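Local coordinates for protein probable chitinase A (Chromobacterium violaceum, PDB 4TX8) that probably cleaves chitin internally as a family 18 glycoside hydrolase, with a small carbohydrate-binding module joined to its barrel-shaped catalytic domain, at residues N185-T189 against L219-S223; L190-V196 against N234-A238; P256-V261 against N271-L276. All coordinates share one frame; numbering follows the deposited sequence.

Contact 1 (N185-T189 against L219-S223). With CA (calcium ion), chain D.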
ATOM      1  N   ASN A 185      -5.376  -1.210  15.415  1.00 23.11           N
ATOM      2  CA  ASN A 185      -6.814  -1.146  15.632  1.00 31.01           C
ATOM      3  C   ASN A 185      -7.572  -1.327  14.321  1.00 30.24           C
ATOM      4  O   ASN A 185      -8.453  -0.535  13.988  1.00 28.25           O
ATOM      5  CB  ASN A 185      -7.198   0.180  16.291  1.00 30.40           C
ATOM      6  CG  ASN A 185      -6.612   0.328  17.684  1.00 33.48           C
ATOM      7  OD1 ASN A 185      -6.564  -0.630  18.455  1.00 35.17           O
ATOM      8  ND2 ASN A 185      -6.158   1.531  18.010  1.00 34.29           N
ATOM      9  N   GLY A 186      -7.220  -2.375  13.581  1.00 29.41           N
ATOM     10  CA  GLY A 186      -7.838  -2.641  12.294  1.00 32.06           C
ATOM     11  C   GLY A 186      -8.870  -3.751  12.335  1.00 34.02           C
ATOM     12  O   GLY A 186      -9.120  -4.412  11.328  1.00 30.34           O
ATOM     13  N   SER A 187      -9.470  -3.959  13.504  1.00 36.61           N
ATOM     14  CA  SER A 187     -10.509  -4.971  13.661  1.00 42.85           C
ATOM     15  C   SER A 187     -11.889  -4.330  13.631  1.00 45.30           C
ATOM     16  O   SER A 187     -12.408  -3.908  14.663  1.00 50.25           O
ATOM     17  CB  SER A 187     -10.320  -5.750  14.965  1.00 48.06           C
ATOM     18  OG  SER A 187      -9.060  -6.405  15.000  1.00 50.78           O
ATOM     19  N   VAL A 188     -12.478  -4.256  12.442  1.00 43.40           N
ATOM     20  CA  VAL A 188     -13.790  -3.646  12.271  1.00 47.33           C
ATOM     21  C   VAL A 188     -14.915  -4.662  12.454  1.00 49.75           C
ATOM     22  O   VAL A 188     -14.848  -5.773  11.930  1.00 52.95           O
ATOM     23  CB  VAL A 188     -13.920  -2.996  10.881  1.00 46.85           C
ATOM     24  CG1 VAL A 188     -15.241  -2.258  10.756  1.00 48.70           C
ATOM     25  CG2 VAL A 188     -12.754  -2.054  10.634  1.00 45.54           C
ATOM     26  N   THR A 189     -15.946  -4.282  13.203  1.00 51.77           N
ATOM     27  CA  THR A 189     -17.128  -5.125  13.352  1.00 54.49           C
ATOM     28  C   THR A 189     -18.292  -4.586  12.527  1.00 53.30           C
ATOM     29  O   THR A 189     -18.766  -3.472  12.753  1.00 50.91           O
ATOM     30  CB  THR A 189     -17.576  -5.240  14.823  1.00 57.77           C
ATOM     31  OG1 THR A 189     -17.763  -3.930  15.372  1.00 59.21           O
ATOM     32  CG2 THR A 189     -16.541  -5.993  15.646  1.00 58.81           C
ATOM     33  N   LEU A 219      -7.853  -4.250   6.227  1.00 24.42           N
ATOM     34  CA  LEU A 219      -8.422  -4.598   7.525  1.00 26.84           C
ATOM     35  C   LEU A 219      -8.766  -6.073   7.707  1.00 26.43           C
ATOM     36  O   LEU A 219      -9.347  -6.452   8.724  1.00 28.45           O
ATOM     37  CB  LEU A 219      -9.685  -3.760   7.764  1.00 32.43           C
ATOM     38  CG  LEU A 219     -10.681  -3.599   6.603  1.00 34.66           C
ATOM     39  CD1 LEU A 219     -11.350  -4.910   6.205  1.00 33.55           C
ATOM     40  CD2 LEU A 219     -11.734  -2.561   6.949  1.00 38.80           C
ATOM     41  N   GLU A 220      -8.419  -6.903   6.730  1.00 23.94           N
ATOM     42  CA  GLU A 220      -8.974  -8.250   6.673  1.00 30.32           C
ATOM     43  C   GLU A 220      -8.476  -9.172   7.785  1.00 36.87           C
ATOM     44  O   GLU A 220      -9.169 -10.108   8.176  1.00 42.21           O
ATOM     45  CB  GLU A 220      -8.684  -8.889   5.311  1.00 29.61           C
ATOM     46  CG  GLU A 220      -7.238  -9.305   5.089  1.00 32.99           C
ATOM     47  CD  GLU A 220      -6.398  -8.218   4.449  1.00 32.31           C
ATOM     48  OE1 GLU A 220      -6.784  -7.030   4.529  1.00 26.55           O
ATOM     49  OE2 GLU A 220      -5.352  -8.560   3.857  1.00 31.76           O
ATOM     50  N   SER A 221      -7.287  -8.908   8.305  1.00 33.61           N
ATOM     51  CA  SER A 221      -6.662  -9.858   9.212  1.00 38.43           C
ATOM     52  C   SER A 221      -7.296  -9.854  10.595  1.00 37.61           C
ATOM     53  O   SER A 221      -7.310 -10.879  11.273  1.00 39.02           O
ATOM     54  CB  SER A 221      -5.171  -9.573   9.323  1.00 42.04           C
ATOM     55  OG  SER A 221      -4.536 -10.416  10.268  1.00 52.07           O
ATOM     56  N   GLY A 222      -7.818  -8.707  11.013  1.00 35.34           N
ATOM     57  CA  GLY A 222      -8.466  -8.614  12.308  1.00 35.69           C
ATOM     58  C   GLY A 222      -9.982  -8.519  12.254  1.00 38.15           C
ATOM     59  O   GLY A 222     -10.638  -8.495  13.293  1.00 39.23           O
ATOM     60  N   SER A 223     -10.548  -8.472  11.052  1.00 36.25           N
ATOM     61  CA  SER A 223     -11.985  -8.246  10.916  1.00 32.82           C
ATOM     62  C   SER A 223     -12.781  -9.515  10.616  1.00 32.46           C
ATOM     63  O   SER A 223     -13.973  -9.444  10.321  1.00 34.90           O
ATOM     64  CB  SER A 223     -12.250  -7.207   9.828  1.00 29.38           C
ATOM     65  OG  SER A 223     -11.642  -5.969  10.153  1.00 28.73           O
TER
HETATM   66 CA    CA D 503      -4.338  -6.423   3.912  1.00 48.70          CA
HETATM   67  O   HOH W   1      -7.039  -6.341  10.256  1.00 32.33           O
HETATM   68  O   HOH W   2      -3.044  -7.243   5.947  1.00 35.16           O
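Val188 and Ser223 meet at a single hydroxyl that works in both directions. Ser223 OG accepts a hydrogen bond from Val188 N at 3.0 Å, with an N-H...O angle of 156°, and it donates a hydrogen bond to Leu219 O, 2.7 Å from OG. In that second bond the hydroxyl sits 32° out of the carbonyl plane of Leu219. The torsion of Ser223 explains the reach: OG stands anti to the carbonyl carbon and beside its own backbone N (chi1 -61°), where the backbone of Val188 passes by.

Beside this polar link the branches of Val188 and Leu219 make the apolar part of the contact, Val188 CG2 lying 3.9 Å from Leu219 CD2. Ser187 adds a weaker tie, since its OG is 3.1 Å from Gly222 O in a weak hydrogen bond. Two acceptors, Gly186 O and Leu219 O, approach to 3.3 Å without bonding to each other. Water 1 donates to Gly186 O at 3.0 Å and accepts from Gly222 N at 2.6 Å, so it bridges the two backbones.

Residues 219-223 are thus tied to 185-189 through Ser223 and water 1, while the CB of Glu220 points away from residues 185-189. Its carboxylate chelates the calcium ion through both oxygens, OE2 being the nearer to the metal at 2.4 Å, and water 2 is a further ligand. Asp218 and the carbonyl of Ala255 complete the site, and Glu220 OE2 also takes a hydrogen bond from Glu257 N.

Both segments are loops that follow neighbouring parallel strands, 176-182 and 214-218. Such an alignment belongs to the strand C-terminal end of a TIM barrel, here where the DxxDxDxE signature of family 18 ends at Glu220.

Contact 2 (L190-V196 against N234-A238); sequences LNNATQV and NLVSA
Asn234 and Leu190 carry the polar half of this contact, and Val196, on helix 193-210, packs against the same asparagine. Asn234 has the most surface buried here. Its ND2 donates to Leu190 O over 2.6 Å, and the N-H...O angle of 175° makes the bond almost straight. The acceptor oxygen lies practically in the plane of the asparagine amide, whereas ND2 stands 46° above the carbonyl plane of Leu190, well away from a lone-pair direction. The amide therefore comes in over the peptide group, and CB of Asn234 rests 3.8 Å from CB of Leu190.

Leu190 itself points into the flank of helix 230-246. Its CD1 is the probing atom: it reaches 3.7 Å from Leu235 CA and 3.8 Å from Leu235 CD1, the two leucine chains meeting at a slant.

Val196 straddles one turn of the same helix with its two methyls. CG1, anti to the backbone N (chi1 168°), lies 4.0 Å from Ala238 CB, and CG2 lies 3.8 Å from Asn234 CB, the valine and asparagine side chains crossing at about a right angle. Leu190 and Ala238 also both touch Phe199, one turn further along helix 193-210, which extends the apolar layer.

The start of that helix is shaped locally. Asn192 is its N-cap, and OD1 of Asn192 accepts from Gln195 N at 2.9 Å; the capping bond spans the first turn, which Val196 completes, with Val196 N bonded back to Asn192 O.

Chemically, the loop and first turn of helix 193-210 are joined to helix 230-246 by aliphatic packing plus one side-chain-to-backbone bond. The apolar contacts are non-directional, while the directional amide bond meets a carbonyl from the turn before helix 193-210 and probably fixes that turn relative to helix 230-246.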
ATOM      1  N   LEU A 190     -18.742  -5.385  11.566  1.00 53.06           N
ATOM      2  CA  LEU A 190     -19.904  -5.045  10.755  1.00 49.89           C
ATOM      3  C   LEU A 190     -20.864  -6.225  10.728  1.00 50.63           C
ATOM      4  O   LEU A 190     -21.036  -6.876   9.698  1.00 50.05           O
ATOM      5  CB  LEU A 190     -19.487  -4.664   9.335  1.00 48.12           C
ATOM      6  CG  LEU A 190     -18.616  -3.416   9.191  1.00 47.69           C
ATOM      7  CD1 LEU A 190     -18.258  -3.192   7.732  1.00 46.44           C
ATOM      8  CD2 LEU A 190     -19.320  -2.198   9.766  1.00 45.47           C
ATOM      9  N   ASN A 191     -21.485  -6.493  11.872  1.00 51.75           N
ATOM     10  CA  ASN A 191     -22.324  -7.673  12.033  1.00 54.82           C
ATOM     11  C   ASN A 191     -23.818  -7.373  11.937  1.00 55.09           C
ATOM     12  O   ASN A 191     -24.622  -8.282  11.736  1.00 58.44           O
ATOM     13  CB  ASN A 191     -22.013  -8.351  13.369  1.00 57.89           C
ATOM     14  CG  ASN A 191     -20.592  -8.884  13.431  1.00 60.89           C
ATOM     15  OD1 ASN A 191     -20.140  -9.586  12.525  1.00 62.50           O
ATOM     16  ND2 ASN A 191     -19.878  -8.544  14.496  1.00 60.83           N
ATOM     17  N   ASN A 192     -24.188  -6.102  12.084  1.00 52.22           N
ATOM     18  CA  ASN A 192     -25.586  -5.700  11.937  1.00 51.95           C
ATOM     19  C   ASN A 192     -25.725  -4.307  11.324  1.00 48.37           C
ATOM     20  O   ASN A 192     -24.734  -3.600  11.140  1.00 45.50           O
ATOM     21  CB  ASN A 192     -26.308  -5.764  13.290  1.00 54.23           C
ATOM     22  CG  ASN A 192     -25.667  -4.884  14.350  1.00 56.16           C
ATOM     23  OD1 ASN A 192     -25.430  -3.696  14.135  1.00 56.11           O
ATOM     24  ND2 ASN A 192     -25.384  -5.469  15.508  1.00 59.31           N
ATOM     25  N   ALA A 193     -26.961  -3.920  11.015  1.00 52.26           N
ATOM     26  CA  ALA A 193     -27.236  -2.654  10.342  1.00 50.37           C
ATOM     27  C   ALA A 193     -26.825  -1.441  11.175  1.00 50.74           C
ATOM     28  O   ALA A 193     -26.489  -0.390  10.629  1.00 50.88           O
ATOM     29  CB  ALA A 193     -28.714  -2.563   9.979  1.00 48.28           C
ATOM     30  N   THR A 194     -26.855  -1.592  12.495  1.00 52.39           N
ATOM     31  CA  THR A 194     -26.485  -0.507  13.399  1.00 53.53           C
ATOM     32  C   THR A 194     -25.000  -0.186  13.301  1.00 50.43           C
ATOM     33  O   THR A 194     -24.596   0.977  13.345  1.00 50.89           O
ATOM     34  CB  THR A 194     -26.819  -0.850  14.860  1.00 57.41           C
ATOM     35  OG1 THR A 194     -28.127  -1.430  14.931  1.00 62.20           O
ATOM     36  CG2 THR A 194     -26.766   0.403  15.722  1.00 58.93           C
ATOM     37  N   GLN A 195     -24.186  -1.225  13.168  1.00 47.30           N
ATOM     38  CA  GLN A 195     -22.746  -1.042  13.078  1.00 46.91           C
ATOM     39  C   GLN A 195     -22.374  -0.471  11.717  1.00 41.85           C
ATOM     40  O   GLN A 195     -21.473   0.363  11.611  1.00 38.13           O
ATOM     41  CB  GLN A 195     -22.024  -2.363  13.340  1.00 48.28           C
ATOM     42  CG  GLN A 195     -22.236  -2.875  14.758  1.00 52.33           C
ATOM     43  CD  GLN A 195     -21.608  -4.229  14.999  1.00 53.99           C
ATOM     44  OE1 GLN A 195     -21.333  -4.975  14.061  1.00 57.72           O
ATOM     45  NE2 GLN A 195     -21.378  -4.554  16.265  1.00 55.20           N
ATOM     46  N   VAL A 196     -23.082  -0.918  10.682  1.00 41.93           N
ATOM     47  CA  VAL A 196     -22.915  -0.379   9.338  1.00 40.62           C
ATOM     48  C   VAL A 196     -23.135   1.132   9.339  1.00 40.07           C
ATOM     49  O   VAL A 196     -22.340   1.882   8.773  1.00 40.39           O
ATOM     50  CB  VAL A 196     -23.885  -1.046   8.336  1.00 42.55           C
ATOM     51  CG1 VAL A 196     -23.907  -0.285   7.016  1.00 42.56           C
ATOM     52  CG2 VAL A 196     -23.504  -2.504   8.116  1.00 39.58           C
ATOM     53  N   ASN A 234     -21.879  -6.841   4.539  1.00 37.76           N
ATOM     54  CA  ASN A 234     -22.062  -5.557   5.201  1.00 37.57           C
ATOM     55  C   ASN A 234     -20.996  -4.535   4.824  1.00 34.86           C
ATOM     56  O   ASN A 234     -21.269  -3.338   4.796  1.00 34.94           O
ATOM     57  CB  ASN A 234     -22.091  -5.743   6.718  1.00 37.68           C
ATOM     58  CG  ASN A 234     -23.304  -6.528   7.184  1.00 43.74           C
ATOM     59  OD1 ASN A 234     -24.303  -6.630   6.470  1.00 46.76           O
ATOM     60  ND2 ASN A 234     -23.224  -7.082   8.388  1.00 40.68           N
ATOM     61  N   LEU A 235     -19.785  -5.002   4.530  1.00 31.96           N
ATOM     62  CA  LEU A 235     -18.703  -4.099   4.152  1.00 31.45           C
ATOM     63  C   LEU A 235     -18.983  -3.447   2.800  1.00 31.38           C
ATOM     64  O   LEU A 235     -18.782  -2.247   2.630  1.00 34.02           O
ATOM     65  CB  LEU A 235     -17.363  -4.842   4.117  1.00 31.56           C
ATOM     66  CG  LEU A 235     -16.122  -4.023   3.750  1.00 33.00           C
ATOM     67  CD1 LEU A 235     -15.970  -2.820   4.668  1.00 30.47           C
ATOM     68  CD2 LEU A 235     -14.868  -4.891   3.791  1.00 31.91           C
ATOM     69  N   VAL A 236     -19.452  -4.242   1.843  1.00 29.51           N
ATOM     70  CA  VAL A 236     -19.811  -3.725   0.526  1.00 33.14           C
ATOM     71  C   VAL A 236     -20.925  -2.689   0.638  1.00 36.20           C
ATOM     72  O   VAL A 236     -20.862  -1.620   0.029  1.00 38.13           O
ATOM     73  CB  VAL A 236     -20.256  -4.853  -0.423  1.00 35.59           C
ATOM     74  CG1 VAL A 236     -20.839  -4.278  -1.706  1.00 37.57           C
ATOM     75  CG2 VAL A 236     -19.088  -5.777  -0.731  1.00 37.30           C
ATOM     76  N   SER A 237     -21.939  -3.012   1.432  1.00 34.91           N
ATOM     77  CA  SER A 237     -23.056  -2.103   1.660  1.00 35.55           C
ATOM     78  C   SER A 237     -22.587  -0.817   2.330  1.00 34.43           C
ATOM     79  O   SER A 237     -23.023   0.276   1.970  1.00 32.60           O
ATOM     80  CB  SER A 237     -24.130  -2.783   2.511  1.00 34.26           C
ATOM     81  OG  SER A 237     -25.204  -1.900   2.778  1.00 40.46           O
ATOM     82  N   ALA A 238     -21.688  -0.956   3.299  1.00 36.25           N
ATOM     83  CA  ALA A 238     -21.176   0.190   4.043  1.00 34.76           C
ATOM     84  C   ALA A 238     -20.391   1.139   3.144  1.00 32.30           C
ATOM     85  O   ALA A 238     -20.575   2.355   3.204  1.00 34.37           O
ATOM     86  CB  ALA A 238     -20.310  -0.277   5.200  1.00 31.76           C
TER

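Contact 3 (P256-V261 against N271-L276); sequences PEHPYV and NWGAYL
The long connection that leaves strand 251-254 and leads into helix 276-281 folds back on itself here, its 3-10 turn at 258-260 resting on two overlapping beta turns. Two backbone bonds set the spacing: Gly273 N donates to Pro259 O at 3.0 Å, with an angle of 162° at the hydrogen, and Tyr275 N donates to Tyr260 O at 2.9 Å. A CA-H...O contact runs alongside, Trp272 CA lying 3.2 Å from Pro259 O, and another comes back the other way from Tyr260 CA to Asn271 O at 3.4 Å.

The type II turn 271-274 places Gly273 at positive phi (74°), and the type I turn 273-276 then brings the chain to the start of the helix. This is a barrel beta-alpha loop at the calcium end: Pro256 follows the metal ligand Ala255, and the Tyr260 and Tyr275 side chains both touch Glu220.

Three CH-pi contacts add to the backbone bonds. Pro256 CB stands over the face of Tyr275, 3.8 Å from the ring centroid and 13° off its normal. Pro259 CB covers a face of Trp272 at 3.8 Å from the five-membered ring centroid, and Asn271 CB lies over a face of Tyr260. Val261 CG1 also packs 3.8 Å from Leu276 CD2.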
ATOM      1  N   PRO A 256      -5.770  -6.460   0.091  1.00 24.92           N
ATOM      2  CA  PRO A 256      -5.828  -7.753   0.774  1.00 24.50           C
ATOM      3  C   PRO A 256      -4.628  -8.639   0.441  1.00 25.55           C
ATOM      4  O   PRO A 256      -4.035  -8.499  -0.627  1.00 25.36           O
ATOM      5  CB  PRO A 256      -7.125  -8.365   0.246  1.00 23.77           C
ATOM      6  CG  PRO A 256      -7.279  -7.780  -1.108  1.00 24.87           C
ATOM      7  CD  PRO A 256      -6.613  -6.437  -1.118  1.00 25.66           C
ATOM      8  N   GLU A 257      -4.275  -9.527   1.362  1.00 22.75           N
ATOM      9  CA  GLU A 257      -3.221 -10.505   1.132  1.00 22.47           C
ATOM     10  C   GLU A 257      -3.718 -11.546   0.137  1.00 24.08           C
ATOM     11  O   GLU A 257      -4.911 -11.851   0.110  1.00 21.94           O
ATOM     12  CB  GLU A 257      -2.804 -11.148   2.453  1.00 23.73           C
ATOM     13  CG  GLU A 257      -2.427 -10.113   3.504  1.00 27.87           C
ATOM     14  CD  GLU A 257      -2.168 -10.709   4.872  1.00 34.49           C
ATOM     15  OE1 GLU A 257      -1.486 -11.752   4.956  1.00 39.87           O
ATOM     16  OE2 GLU A 257      -2.650 -10.128   5.867  1.00 32.07           O
ATOM     17  N   HIS A 258      -2.819 -12.096  -0.674  1.00 22.79           N
ATOM     18  CA  HIS A 258      -3.270 -12.901  -1.810  1.00 23.92           C
ATOM     19  C   HIS A 258      -4.063 -14.180  -1.462  1.00 22.28           C
ATOM     20  O   HIS A 258      -4.872 -14.614  -2.281  1.00 23.30           O
ATOM     21  CB  HIS A 258      -2.085 -13.236  -2.742  1.00 22.59           C
ATOM     22  CG  HIS A 258      -1.098 -14.223  -2.197  1.00 27.69           C
ATOM     23  ND1 HIS A 258      -1.393 -15.558  -2.019  1.00 28.56           N
ATOM     24  CD2 HIS A 258       0.208 -14.081  -1.863  1.00 26.68           C
ATOM     25  CE1 HIS A 258      -0.324 -16.187  -1.563  1.00 27.50           C
ATOM     26  NE2 HIS A 258       0.661 -15.313  -1.460  1.00 29.68           N
ATOM     27  N   PRO A 259      -3.873 -14.770  -0.258  1.00 23.07           N
ATOM     28  CA  PRO A 259      -4.797 -15.880   0.030  1.00 22.68           C
ATOM     29  C   PRO A 259      -6.276 -15.477   0.031  1.00 26.10           C
ATOM     30  O   PRO A 259      -7.128 -16.307  -0.291  1.00 26.16           O
ATOM     31  CB  PRO A 259      -4.370 -16.333   1.429  1.00 24.28           C
ATOM     32  CG  PRO A 259      -2.933 -15.980   1.510  1.00 24.29           C
ATOM     33  CD  PRO A 259      -2.802 -14.686   0.756  1.00 23.82           C
ATOM     34  N   TYR A 260      -6.570 -14.226   0.375  1.00 20.74           N
ATOM     35  CA  TYR A 260      -7.951 -13.746   0.411  1.00 25.69           C
ATOM     36  C   TYR A 260      -8.531 -13.528  -0.982  1.00 29.98           C
ATOM     37  O   TYR A 260      -9.747 -13.397  -1.139  1.00 27.93           O
ATOM     38  CB  TYR A 260      -8.048 -12.437   1.200  1.00 25.31           C
ATOM     39  CG  TYR A 260      -7.791 -12.573   2.683  1.00 28.13           C
ATOM     40  CD1 TYR A 260      -6.494 -12.623   3.182  1.00 27.58           C
ATOM     41  CD2 TYR A 260      -8.844 -12.637   3.586  1.00 30.49           C
ATOM     42  CE1 TYR A 260      -6.256 -12.741   4.544  1.00 29.98           C
ATOM     43  CE2 TYR A 260      -8.616 -12.753   4.943  1.00 32.84           C
ATOM     44  CZ  TYR A 260      -7.322 -12.806   5.416  1.00 33.46           C
ATOM     45  OH  TYR A 260      -7.096 -12.923   6.767  1.00 36.34           O
ATOM     46  N   VAL A 261      -7.665 -13.474  -1.991  1.00 24.42           N
ATOM     47  CA  VAL A 261      -8.104 -13.175  -3.349  1.00 23.62           C
ATOM     48  C   VAL A 261      -7.778 -14.326  -4.304  1.00 25.93           C
ATOM     49  O   VAL A 261      -8.614 -15.200  -4.527  1.00 27.73           O
ATOM     50  CB  VAL A 261      -7.472 -11.864  -3.860  1.00 23.43           C
ATOM     51  CG1 VAL A 261      -8.041 -11.481  -5.221  1.00 21.29           C
ATOM     52  CG2 VAL A 261      -7.728 -10.749  -2.861  1.00 22.81           C
ATOM     53  N   ASN A 271     -10.468 -17.893   5.297  1.00 25.66           N
ATOM     54  CA  ASN A 271      -9.991 -16.660   4.677  1.00 24.58           C
ATOM     55  C   ASN A 271      -9.754 -16.790   3.176  1.00 25.99           C
ATOM     56  O   ASN A 271      -9.713 -15.791   2.458  1.00 27.73           O
ATOM     57  CB  ASN A 271      -8.697 -16.200   5.344  1.00 24.91           C
ATOM     58  CG  ASN A 271      -8.863 -15.948   6.820  1.00 26.81           C
ATOM     59  OD1 ASN A 271      -9.784 -15.248   7.244  1.00 32.88           O
ATOM     60  ND2 ASN A 271      -7.978 -16.526   7.619  1.00 23.47           N
ATOM     61  N   TRP A 272      -9.584 -18.019   2.702  1.00 21.50           N
ATOM     62  CA  TRP A 272      -9.157 -18.224   1.324  1.00 25.01           C
ATOM     63  C   TRP A 272     -10.281 -17.945   0.330  1.00 26.36           C
ATOM     64  O   TRP A 272     -11.353 -18.552   0.383  1.00 26.56           O
ATOM     65  CB  TRP A 272      -8.583 -19.636   1.159  1.00 22.93           C
ATOM     66  CG  TRP A 272      -7.165 -19.681   1.656  1.00 22.49           C
ATOM     67  CD1 TRP A 272      -6.737 -19.415   2.924  1.00 21.53           C
ATOM     68  CD2 TRP A 272      -5.985 -19.961   0.886  1.00 23.92           C
ATOM     69  NE1 TRP A 272      -5.371 -19.526   2.997  1.00 21.40           N
ATOM     70  CE2 TRP A 272      -4.884 -19.861   1.760  1.00 22.83           C
ATOM     71  CE3 TRP A 272      -5.755 -20.296  -0.454  1.00 26.60           C
ATOM     72  CZ2 TRP A 272      -3.572 -20.083   1.341  1.00 20.37           C
ATOM     73  CZ3 TRP A 272      -4.450 -20.518  -0.869  1.00 24.72           C
ATOM     74  CH2 TRP A 272      -3.376 -20.411   0.026  1.00 22.56           C
ATOM     75  N   GLY A 273     -10.022 -16.989  -0.559  1.00 23.96           N
ATOM     76  CA  GLY A 273     -11.013 -16.513  -1.507  1.00 25.18           C
ATOM     77  C   GLY A 273     -12.081 -15.625  -0.890  1.00 28.14           C
ATOM     78  O   GLY A 273     -12.996 -15.182  -1.581  1.00 26.80           O
ATOM     79  N   ALA A 274     -11.958 -15.347   0.407  1.00 26.49           N
ATOM     80  CA  ALA A 274     -13.028 -14.685   1.154  1.00 25.84           C
ATOM     81  C   ALA A 274     -13.270 -13.240   0.721  1.00 25.53           C
ATOM     82  O   ALA A 274     -14.335 -12.685   0.979  1.00 29.11           O
ATOM     83  CB  ALA A 274     -12.732 -14.736   2.648  1.00 26.11           C
ATOM     84  N   TYR A 275     -12.287 -12.633   0.064  1.00 27.46           N
ATOM     85  CA  TYR A 275     -12.399 -11.238  -0.351  1.00 28.64           C
ATOM     86  C   TYR A 275     -13.079 -11.071  -1.707  1.00 29.92           C
ATOM     87  O   TYR A 275     -13.464  -9.962  -2.078  1.00 33.13           O
ATOM     88  CB  TYR A 275     -11.016 -10.589  -0.404  1.00 29.35           C
ATOM     89  CG  TYR A 275     -10.953  -9.217   0.218  1.00 28.89           C
ATOM     90  CD1 TYR A 275     -11.248  -8.079  -0.523  1.00 28.41           C
ATOM     91  CD2 TYR A 275     -10.594  -9.058   1.550  1.00 30.53           C
ATOM     92  CE1 TYR A 275     -11.186  -6.821   0.050  1.00 30.32           C
ATOM     93  CE2 TYR A 275     -10.529  -7.809   2.128  1.00 28.07           C
ATOM     94  CZ  TYR A 275     -10.826  -6.694   1.376  1.00 31.13           C
ATOM     95  OH  TYR A 275     -10.761  -5.448   1.956  1.00 32.68           O
ATOM     96  N   LEU A 276     -13.221 -12.165  -2.450  1.00 28.59           N
ATOM     97  CA  LEU A 276     -13.697 -12.082  -3.832  1.00 30.86           C
ATOM     98  C   LEU A 276     -15.110 -11.484  -3.984  1.00 34.44           C
ATOM     99  O   LEU A 276     -15.333 -10.677  -4.886  1.00 36.28           O
ATOM    100  CB  LEU A 276     -13.632 -13.464  -4.495  1.00 27.43           C
ATOM    101  CG  LEU A 276     -12.225 -14.060  -4.648  1.00 26.48           C
ATOM    102  CD1 LEU A 276     -12.290 -15.503  -5.122  1.00 26.75           C
ATOM    103  CD2 LEU A 276     -11.367 -13.229  -5.594  1.00 24.63           C
TER

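How the contacts relate
From the N terminus, the loop after strand 176-182 and the start of helix 193-210 supply the first segments of contacts 1 and 2. Contact 1 closes a loop over that helix and strand 214-218; contact 2 opens before contact 1 closes and ends on helix 230-246, so the two cross. Contact 3 follows in series, closing a short loop between strand 251-254 and helix 276-281. Contacts 1 and 2 touch through Leu219 and Leu235, joining loop to outer helix. Contacts 1 and 3 meet where the Glu220 carboxylate lies against residues 256-257, and so join neighbouring beta-alpha loops beside the calcium. Contacts 2 and 3 do not touch, their nearest atoms being about 5 Å apart.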